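Local atomic coordinates of 15-O-acetyltransferase (Fusarium sporotrichioides, PDB entry 3FOT), a protein that acetylates the 15-hydroxyl of trichothecene intermediates as a 15-O-acetyltransferase of the BAHD superfamily, a step in making mycotoxins such as T-2 toxin. Residues I314-L319 and K369-S374; E331-P336 and A361-E366; M268-G273 and G430-L435. All coordinates share one frame; numbering follows the deposited sequence.

Contact 1 (I314-L319 and K369-S374); sequences IVLALL and KSITVS. Unlike the reference sequence in segment 369-374: Thr372 (reference Ala).
With CG1 of Ile371 set between its backbone N and carbonyl carbon (chi1 65°), the side chain runs on to a CD1 that meets three of the helical residues 314-319. Leu316 comes across it at about a right angle, CD1 to CD1 at 4.0 Å, while CG1 of Val315 touches the same methyl and Leu319 CD1 lies 3.8 Å from Ile371 CG1. In Val373 a chi1 of -65° sets CG1 beside the backbone N and leaves CG2 between that N and the carbonyl carbon, where it presses on Leu316 CD2 at a tight 3.5 Å. Leu316 is thus embraced by two residues of the loop, its CG also lying 3.6 Å from the carbonyl O of Ile371. The pattern is a loop laid along one flank of a helix: 369-374 leads from strand 358-365 to helix 379-401, and its apolar residues cover helix 306-321, with Ala385 and Leu386 of helix 379-401 also packing on Leu316. Thr372 contributes at the margin, OG1 standing 3.7 Å from Leu319 CD1 while hydrogen-bonding to the carbonyl O of Leu368. A water joins the two backbones as well, donating to Leu316 O at 2.8 Å and to Val373 O at 2.6 Å.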
loop_
_atom_site.group_PDB
_atom_site.type_symbol
_atom_site.label_atom_id
_atom_site.label_comp_id
_atom_site.label_asym_id
_atom_site.label_seq_id
_atom_site.Cartn_x
_atom_site.Cartn_y
_atom_site.Cartn_z
ATOM N N ILE A 314 15.842 -10.181 5.650
ATOM C CA ILE A 314 14.665 -11.009 5.925
ATOM C C ILE A 314 15.007 -12.497 5.845
ATOM O O ILE A 314 14.646 -13.286 6.732
ATOM C CB ILE A 314 13.497 -10.624 4.981
ATOM C CG1 ILE A 314 12.933 -9.274 5.467
ATOM C CG2 ILE A 314 12.424 -11.725 4.917
ATOM C CD1 ILE A 314 11.999 -8.571 4.450
ATOM N N VAL A 315 15.705 -12.853 4.769
ATOM C CA VAL A 315 16.134 -14.241 4.528
ATOM C C VAL A 315 17.154 -14.705 5.556
ATOM O O VAL A 315 16.976 -15.769 6.168
ATOM C CB VAL A 315 16.586 -14.426 3.067
ATOM C CG1 VAL A 315 17.236 -15.794 2.854
ATOM C CG2 VAL A 315 15.350 -14.315 2.174
ATOM N N LEU A 316 18.172 -13.886 5.826
ATOM C CA LEU A 316 19.158 -14.257 6.867
ATOM C C LEU A 316 18.508 -14.402 8.242
ATOM O O LEU A 316 18.847 -15.321 9.006
ATOM C CB LEU A 316 20.332 -13.257 6.935
ATOM C CG LEU A 316 21.571 -13.606 6.065
ATOM C CD1 LEU A 316 21.232 -13.799 4.605
ATOM C CD2 LEU A 316 22.653 -12.536 6.193
ATOM N N ALA A 317 17.561 -13.513 8.559
ATOM C CA ALA A 317 16.842 -13.588 9.843
ATOM C C ALA A 317 15.991 -14.870 9.897
ATOM O O ALA A 317 15.880 -15.519 10.934
ATOM C CB ALA A 317 15.955 -12.336 10.048
ATOM N N LEU A 318 15.433 -15.251 8.758
ATOM C CA LEU A 318 14.639 -16.477 8.680
ATOM C C LEU A 318 15.517 -17.720 8.901
ATOM O O LEU A 318 15.160 -18.611 9.695
ATOM C CB LEU A 318 13.933 -16.567 7.329
ATOM C CG LEU A 318 13.145 -17.844 7.066
ATOM C CD1 LEU A 318 11.950 -17.855 7.964
ATOM C CD2 LEU A 318 12.738 -17.879 5.589
ATOM N N LEU A 319 16.650 -17.762 8.204
ATOM C CA LEU A 319 17.633 -18.853 8.337
ATOM C C LEU A 319 18.178 -18.943 9.755
ATOM O O LEU A 319 18.333 -20.048 10.299
ATOM C CB LEU A 319 18.772 -18.708 7.313
ATOM C CG LEU A 319 18.394 -18.810 5.831
ATOM C CD1 LEU A 319 19.554 -18.426 4.922
ATOM C CD2 LEU A 319 17.886 -20.228 5.481
ATOM N N LYS A 369 22.552 -22.688 2.737
ATOM C CA LYS A 369 23.542 -22.985 3.771
ATOM C C LYS A 369 24.721 -22.024 3.667
ATOM O O LYS A 369 25.247 -21.599 4.698
ATOM C CB LYS A 369 24.049 -24.442 3.701
ATOM C CG LYS A 369 25.029 -24.842 4.823
ATOM C CD LYS A 369 24.612 -24.349 6.231
ATOM C CE LYS A 369 25.596 -24.798 7.304
ATOM N NZ LYS A 369 27.021 -24.395 7.034
ATOM N N SER A 370 25.107 -21.670 2.437
ATOM C CA SER A 370 26.279 -20.817 2.197
ATOM C C SER A 370 26.070 -19.378 2.669
ATOM O O SER A 370 27.047 -18.650 2.804
ATOM C CB SER A 370 26.668 -20.790 0.712
ATOM O OG SER A 370 25.699 -20.051 -0.034
ATOM N N ILE A 371 24.812 -18.980 2.890
ATOM C CA ILE A 371 24.496 -17.637 3.405
ATOM C C ILE A 371 23.933 -17.632 4.835
ATOM O O ILE A 371 23.488 -16.581 5.329
ATOM C CB ILE A 371 23.566 -16.827 2.424
ATOM C CG1 ILE A 371 22.182 -17.481 2.288
ATOM C CG2 ILE A 371 24.276 -16.619 1.063
ATOM C CD1 ILE A 371 21.135 -16.555 1.665
ATOM N N THR A 372 23.919 -18.803 5.480
ATOM C CA THR A 372 23.452 -18.940 6.864
ATOM C C THR A 372 24.515 -18.426 7.829
ATOM O O THR A 372 25.574 -19.040 8.017
ATOM C CB THR A 372 23.022 -20.400 7.190
ATOM O OG1 THR A 372 21.982 -20.788 6.285
ATOM C CG2 THR A 372 22.506 -20.530 8.626
ATOM N N VAL A 373 24.247 -17.254 8.404
ATOM C CA VAL A 373 25.172 -16.609 9.332
ATOM C C VAL A 373 24.426 -16.193 10.589
ATOM O O VAL A 373 23.259 -15.809 10.536
ATOM C CB VAL A 373 25.869 -15.352 8.727
ATOM C CG1 VAL A 373 26.770 -15.735 7.579
ATOM C CG2 VAL A 373 24.834 -14.291 8.277
ATOM N N SER A 374 25.094 -16.269 11.723
ATOM C CA SER A 374 24.488 -15.792 12.946
ATOM C C SER A 374 24.865 -14.332 13.193
ATOM O O SER A 374 25.741 -13.775 12.533
ATOM C CB SER A 374 24.901 -16.647 14.116
ATOM O OG SER A 374 26.150 -16.222 14.538
HETATM O O HOH W 1 21.363 -16.610 8.961
#

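Contact 2 (E331-P336 and A361-E366); sequences EVFISP and AVVRIE
The Arg364 guanidinium carries Val332 CG1 over one face, 3.8 Å above the plane and displaced from the centre of the group, and has Glu366 OE1 at its edge, in plane. That edge partner makes a salt bridge two residues along the chain, Arg364 NH2 to Glu366 OE1 at 3.1 Å; the nitrogen reaches the oxygen from above the carboxylate plane. A bend at chi3 (39°) turns the arginine head over Val332, and Ile334 CD1 comes within 3.8 Å of NH1. The second flat group, the Phe333 ring, has Val363 CG1 near its plane at the edge, while its CD2 lies 4.0 Å from Ile365 CD1, these two side chains running side by side. The two flat groups stand on opposite faces of a two-stranded antiparallel ladder, strands 333-340 and 358-365. Its Pro336 lies about 8 Å, side chain to side chain, from His414, which binds 15-deacetylcalonectrin. Phe333 with Ile365 and Ser335 with Val363 are hydrogen-bonded pairs, each joined by two N-H to O bonds, such as Ile365 N to Phe333 O at 2.8 Å. Ile334 with Arg364, between them, and Pro336 with Val362, beyond the second, are non-hydrogen-bonded pairs, where CA-H groups approach carbonyls, as Arg364 CA does Phe333 O at 3.2 Å. Side chains alternate accordingly: Phe333, Val363 and Ile365 line one face, with Val315 of helix 306-321 packing on Phe333 and Ile365. On the face bearing Ile334, the methyls Ile334 CG2 and Val362 CG1 are squeezed to 3.4 Å, and Tyr255 of helix 246-264 packs against Val362 and Pro336.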
loop_
_atom_site.group_PDB
_atom_site.type_symbol
_atom_site.label_atom_id
_atom_site.label_comp_id
_atom_site.label_asym_id
_atom_site.label_seq_id
_atom_site.Cartn_x
_atom_site.Cartn_y
_atom_site.Cartn_z
ATOM N N GLU A 331 16.861 -26.884 -0.426
ATOM C CA GLU A 331 15.794 -25.890 -0.315
ATOM C C GLU A 331 16.132 -24.623 -1.087
ATOM O O GLU A 331 17.282 -24.190 -1.136
ATOM C CB GLU A 331 15.544 -25.515 1.134
ATOM C CG GLU A 331 14.872 -26.597 1.917
ATOM C CD GLU A 331 13.357 -26.578 1.863
ATOM O OE1 GLU A 331 12.753 -25.668 1.256
ATOM O OE2 GLU A 331 12.766 -27.495 2.467
ATOM N N VAL A 332 15.108 -24.037 -1.686
ATOM C CA VAL A 332 15.268 -22.760 -2.357
ATOM C C VAL A 332 14.299 -21.800 -1.707
ATOM O O VAL A 332 13.119 -22.123 -1.561
ATOM C CB VAL A 332 14.931 -22.870 -3.857
ATOM C CG1 VAL A 332 15.339 -21.600 -4.604
ATOM C CG2 VAL A 332 15.628 -24.080 -4.463
ATOM N N PHE A 333 14.796 -20.633 -1.305
ATOM C CA PHE A 333 13.896 -19.572 -0.864
ATOM C C PHE A 333 13.247 -19.000 -2.110
ATOM O O PHE A 333 13.930 -18.483 -2.990
ATOM C CB PHE A 333 14.629 -18.489 -0.075
ATOM C CG PHE A 333 13.727 -17.390 0.376
ATOM C CD1 PHE A 333 12.999 -17.517 1.555
ATOM C CD2 PHE A 333 13.576 -16.249 -0.398
ATOM C CE1 PHE A 333 12.109 -16.492 1.966
ATOM C CE2 PHE A 333 12.699 -15.229 0.008
ATOM C CZ PHE A 333 11.980 -15.364 1.185
ATOM N N ILE A 334 11.931 -19.159 -2.188
ATOM C CA ILE A 334 11.142 -18.691 -3.321
ATOM C C ILE A 334 10.033 -17.814 -2.747
ATOM O O ILE A 334 9.311 -18.211 -1.825
ATOM C CB ILE A 334 10.530 -19.866 -4.129
ATOM C CG1 ILE A 334 11.637 -20.764 -4.703
ATOM C CG2 ILE A 334 9.633 -19.345 -5.269
ATOM C CD1 ILE A 334 11.133 -22.053 -5.303
ATOM N N SER A 335 9.911 -16.617 -3.293
ATOM C CA SER A 335 8.919 -15.674 -2.815
ATOM C C SER A 335 8.286 -14.950 -4.000
ATOM O O SER A 335 8.964 -14.176 -4.685
ATOM C CB SER A 335 9.544 -14.652 -1.865
ATOM O OG SER A 335 8.540 -13.777 -1.367
ATOM N N PRO A 336 6.983 -15.202 -4.231
ATOM C CA PRO A 336 6.228 -14.495 -5.256
ATOM C C PRO A 336 5.912 -13.135 -4.680
ATOM O O PRO A 336 5.151 -13.051 -3.702
ATOM C CB PRO A 336 4.940 -15.327 -5.394
ATOM C CG PRO A 336 5.143 -16.566 -4.548
ATOM C CD PRO A 336 6.144 -16.174 -3.511
ATOM N N ALA A 361 6.656 -10.835 -9.548
ATOM C CA ALA A 361 7.979 -11.395 -9.853
ATOM C C ALA A 361 8.229 -12.508 -8.849
ATOM O O ALA A 361 7.511 -12.619 -7.857
ATOM C CB ALA A 361 9.092 -10.321 -9.742
ATOM N N VAL A 362 9.231 -13.346 -9.095
ATOM C CA VAL A 362 9.534 -14.400 -8.145
ATOM C C VAL A 362 10.988 -14.234 -7.728
ATOM O O VAL A 362 11.902 -14.317 -8.556
ATOM C CB VAL A 362 9.281 -15.834 -8.707
ATOM C CG1 VAL A 362 9.605 -16.876 -7.659
ATOM C CG2 VAL A 362 7.833 -15.999 -9.162
ATOM N N VAL A 363 11.181 -13.932 -6.451
ATOM C CA VAL A 363 12.519 -13.913 -5.853
ATOM C C VAL A 363 12.956 -15.356 -5.557
ATOM O O VAL A 363 12.201 -16.129 -4.976
ATOM C CB VAL A 363 12.502 -13.078 -4.554
ATOM C CG1 VAL A 363 13.843 -13.168 -3.791
ATOM C CG2 VAL A 363 12.178 -11.650 -4.890
ATOM N N ARG A 364 14.189 -15.690 -5.937
ATOM C CA ARG A 364 14.751 -17.008 -5.707
ATOM C C ARG A 364 16.148 -16.898 -5.150
ATOM O O ARG A 364 16.987 -16.185 -5.708
ATOM C CB ARG A 364 14.803 -17.805 -7.011
ATOM C CG ARG A 364 13.470 -18.159 -7.592
ATOM C CD ARG A 364 13.658 -18.908 -8.918
ATOM N NE ARG A 364 14.796 -19.838 -8.859
ATOM C CZ ARG A 364 14.718 -21.128 -8.546
ATOM N NH1 ARG A 364 13.548 -21.694 -8.261
ATOM N NH2 ARG A 364 15.824 -21.862 -8.519
ATOM N N ILE A 365 16.393 -17.584 -4.037
ATOM C CA ILE A 365 17.745 -17.644 -3.477
ATOM C C ILE A 365 18.047 -19.123 -3.205
ATOM O O ILE A 365 17.363 -19.756 -2.409
ATOM C CB ILE A 365 17.906 -16.811 -2.173
ATOM C CG1 ILE A 365 17.511 -15.331 -2.393
ATOM C CG2 ILE A 365 19.350 -16.964 -1.616
ATOM C CD1 ILE A 365 17.176 -14.574 -1.123
ATOM N N GLU A 366 19.040 -19.663 -3.917
ATOM C CA GLU A 366 19.492 -21.032 -3.703
ATOM C C GLU A 366 20.716 -21.007 -2.802
ATOM O O GLU A 366 21.223 -19.932 -2.453
ATOM C CB GLU A 366 19.862 -21.713 -5.030
ATOM C CG GLU A 366 18.823 -21.641 -6.147
ATOM C CD GLU A 366 19.397 -22.148 -7.465
ATOM O OE1 GLU A 366 18.945 -21.688 -8.526
ATOM O OE2 GLU A 366 20.313 -23.009 -7.436
#

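Contact 3 (M268-G273 and G430-L435); sequences MKFQPG and GEANPL
Glu431 OE2 receives Lys269 NZ in a salt bridge of 2.9 Å, the ammonium approaching from above the carboxylate plane rather than within it. The two side chains run alongside each other in one direction, Lys269 CG 3.9 Å from Glu431 CG, and a turn at the end of the lysine (chi4 -49°) bends its ammonium back to the acid. The other carboxylate oxygen, OE1, accepts from the backbone N of Gly267, so lysine and main chain together hold the group and may stabilise its negative charge. Between the backbones runs a single beta bridge centred on Lys269 and Glu431: Ala432 N donates to Met268 O at 2.9 Å and Phe270 N to Gly430 O at 3.1 Å, both nearly straight at the hydrogen. This short pairing of extended loops ties the chain ahead of strand 277-283 to that ahead of strand 435-441, the two outermost strands of one mixed four-stranded sheet. Phe270 swings its ring over the second loop, with CG between its backbone N and carbonyl carbon (chi1 69°). Gly430 O then lies over one ring face, Ala432 N sits at the edge in plane, and CE2 reaches Ala432 CB at 3.9 Å. Further along, the Met268 side chain crosses Pro434 at about a right angle, Met268 CE 4.2 Å from Pro434 CG, with Leu318 of helix 306-321 packing on both residues.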
loop_
_atom_site.group_PDB
_atom_site.type_symbol
_atom_site.label_atom_id
_atom_site.label_comp_id
_atom_site.label_asym_id
_atom_site.label_seq_id
_atom_site.Cartn_x
_atom_site.Cartn_y
_atom_site.Cartn_z
ATOM N N MET A 268 8.530 -20.398 8.136
ATOM C CA MET A 268 8.289 -20.001 9.514
ATOM C C MET A 268 7.020 -20.625 10.085
ATOM O O MET A 268 5.949 -20.536 9.498
ATOM C CB MET A 268 8.191 -18.495 9.618
ATOM C CG MET A 268 7.935 -18.019 11.015
ATOM S SD MET A 268 8.055 -16.236 11.096
ATOM C CE MET A 268 9.850 -16.014 10.883
ATOM N N LYS A 269 7.147 -21.243 11.250
ATOM C CA LYS A 269 5.971 -21.815 11.902
ATOM C C LYS A 269 5.011 -20.724 12.372
ATOM O O LYS A 269 5.442 -19.661 12.823
ATOM C CB LYS A 269 6.397 -22.688 13.080
ATOM C CG LYS A 269 7.040 -23.980 12.648
ATOM C CD LYS A 269 7.472 -24.829 13.835
ATOM C CE LYS A 269 8.363 -25.987 13.382
ATOM N NZ LYS A 269 7.761 -26.726 12.230
ATOM N N PHE A 270 3.713 -21.004 12.271
ATOM C CA PHE A 270 2.679 -20.124 12.799
ATOM C C PHE A 270 1.590 -20.947 13.464
ATOM O O PHE A 270 1.482 -22.156 13.240
ATOM C CB PHE A 270 2.095 -19.194 11.725
ATOM C CG PHE A 270 1.272 -19.896 10.683
ATOM C CD1 PHE A 270 -0.090 -20.137 10.896
ATOM C CD2 PHE A 270 1.846 -20.271 9.468
ATOM C CE1 PHE A 270 -0.857 -20.792 9.926
ATOM C CE2 PHE A 270 1.099 -20.922 8.493
ATOM C CZ PHE A 270 -0.255 -21.187 8.718
ATOM N N GLN A 271 0.793 -20.292 14.291
ATOM C CA GLN A 271 -0.296 -20.982 14.968
ATOM C C GLN A 271 -1.551 -20.718 14.165
ATOM O O GLN A 271 -1.802 -19.587 13.793
ATOM C CB GLN A 271 -0.426 -20.502 16.419
ATOM C CG GLN A 271 0.923 -20.614 17.134
ATOM C CD GLN A 271 0.857 -20.367 18.604
ATOM O OE1 GLN A 271 1.237 -19.293 19.086
ATOM N NE2 GLN A 271 0.393 -21.363 19.346
ATOM N N PRO A 272 -2.336 -21.773 13.863
ATOM C CA PRO A 272 -3.493 -21.589 13.001
ATOM C C PRO A 272 -4.599 -20.748 13.640
ATOM O O PRO A 272 -4.702 -20.677 14.862
ATOM C CB PRO A 272 -4.014 -23.016 12.800
ATOM C CG PRO A 272 -3.540 -23.755 13.973
ATOM C CD PRO A 272 -2.203 -23.174 14.311
ATOM N N GLY A 273 -5.426 -20.151 12.792
ATOM C CA GLY A 273 -6.574 -19.380 13.238
ATOM C C GLY A 273 -6.664 -18.029 12.561
ATOM O O GLY A 273 -5.881 -17.721 11.657
ATOM N N GLY A 430 0.377 -24.725 8.691
ATOM C CA GLY A 430 1.543 -24.978 9.533
ATOM C C GLY A 430 2.669 -23.955 9.443
ATOM O O GLY A 430 3.150 -23.480 10.475
ATOM N N GLU A 431 3.107 -23.645 8.218
ATOM C CA GLU A 431 4.260 -22.744 7.997
ATOM C C GLU A 431 4.018 -21.806 6.819
ATOM O O GLU A 431 3.349 -22.159 5.842
ATOM C CB GLU A 431 5.563 -23.545 7.782
ATOM C CG GLU A 431 5.861 -24.542 8.947
ATOM C CD GLU A 431 6.965 -25.542 8.652
ATOM O OE1 GLU A 431 7.691 -25.382 7.646
ATOM O OE2 GLU A 431 7.103 -26.496 9.446
ATOM N N ALA A 432 4.569 -20.597 6.914
ATOM C CA ALA A 432 4.437 -19.616 5.844
ATOM C C ALA A 432 5.629 -18.693 5.904
ATOM O O ALA A 432 5.954 -18.161 6.968
ATOM C CB ALA A 432 3.170 -18.814 6.009
ATOM N N ASN A 433 6.292 -18.510 4.771
ATOM C CA ASN A 433 7.448 -17.639 4.751
ATOM C C ASN A 433 7.047 -16.154 4.749
ATOM O O ASN A 433 6.020 -15.789 4.185
ATOM C CB ASN A 433 8.386 -17.992 3.597
ATOM C CG ASN A 433 9.465 -18.995 4.018
ATOM O OD1 ASN A 433 10.170 -19.543 3.178
ATOM N ND2 ASN A 433 9.592 -19.232 5.337
ATOM N N PRO A 434 7.845 -15.307 5.423
ATOM C CA PRO A 434 7.586 -13.877 5.352
ATOM C C PRO A 434 7.593 -13.355 3.912
ATOM O O PRO A 434 8.301 -13.882 3.028
ATOM C CB PRO A 434 8.728 -13.276 6.185
ATOM C CG PRO A 434 9.096 -14.406 7.130
ATOM C CD PRO A 434 9.000 -15.609 6.289
ATOM N N LEU A 435 6.802 -12.309 3.688
ATOM C CA LEU A 435 6.755 -11.652 2.399
ATOM C C LEU A 435 7.280 -10.221 2.552
ATOM O O LEU A 435 6.972 -9.552 3.533
ATOM C CB LEU A 435 5.317 -11.619 1.865
ATOM C CG LEU A 435 5.132 -10.918 0.497
ATOM C CD1 LEU A 435 5.742 -11.752 -0.639
ATOM C CD2 LEU A 435 3.660 -10.647 0.243
#

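In the fold
Along the chain the three contacts are nested: contact 2 closes a loop inside the span of contact 1, and both lie within the much longer loop closed by contact 3. Their centres stand about 14 Å (1 and 2), 18 Å (1 and 3) and 17 Å (2 and 3) apart, on one side of the molecule. Contact 1, through helix 306-321 and the loop 369-374, touches the other two: Ile371 CD1 packs on Ile365 CG2 at 3.8 Å, and Ile314 CG2 on Pro434 CB at 4.2 Å. Leu435 bridges contacts 2 and 3 by resting on Ser335 and Pro336. Packing thus runs on from each contact to the next, joining helix, ladder and loops.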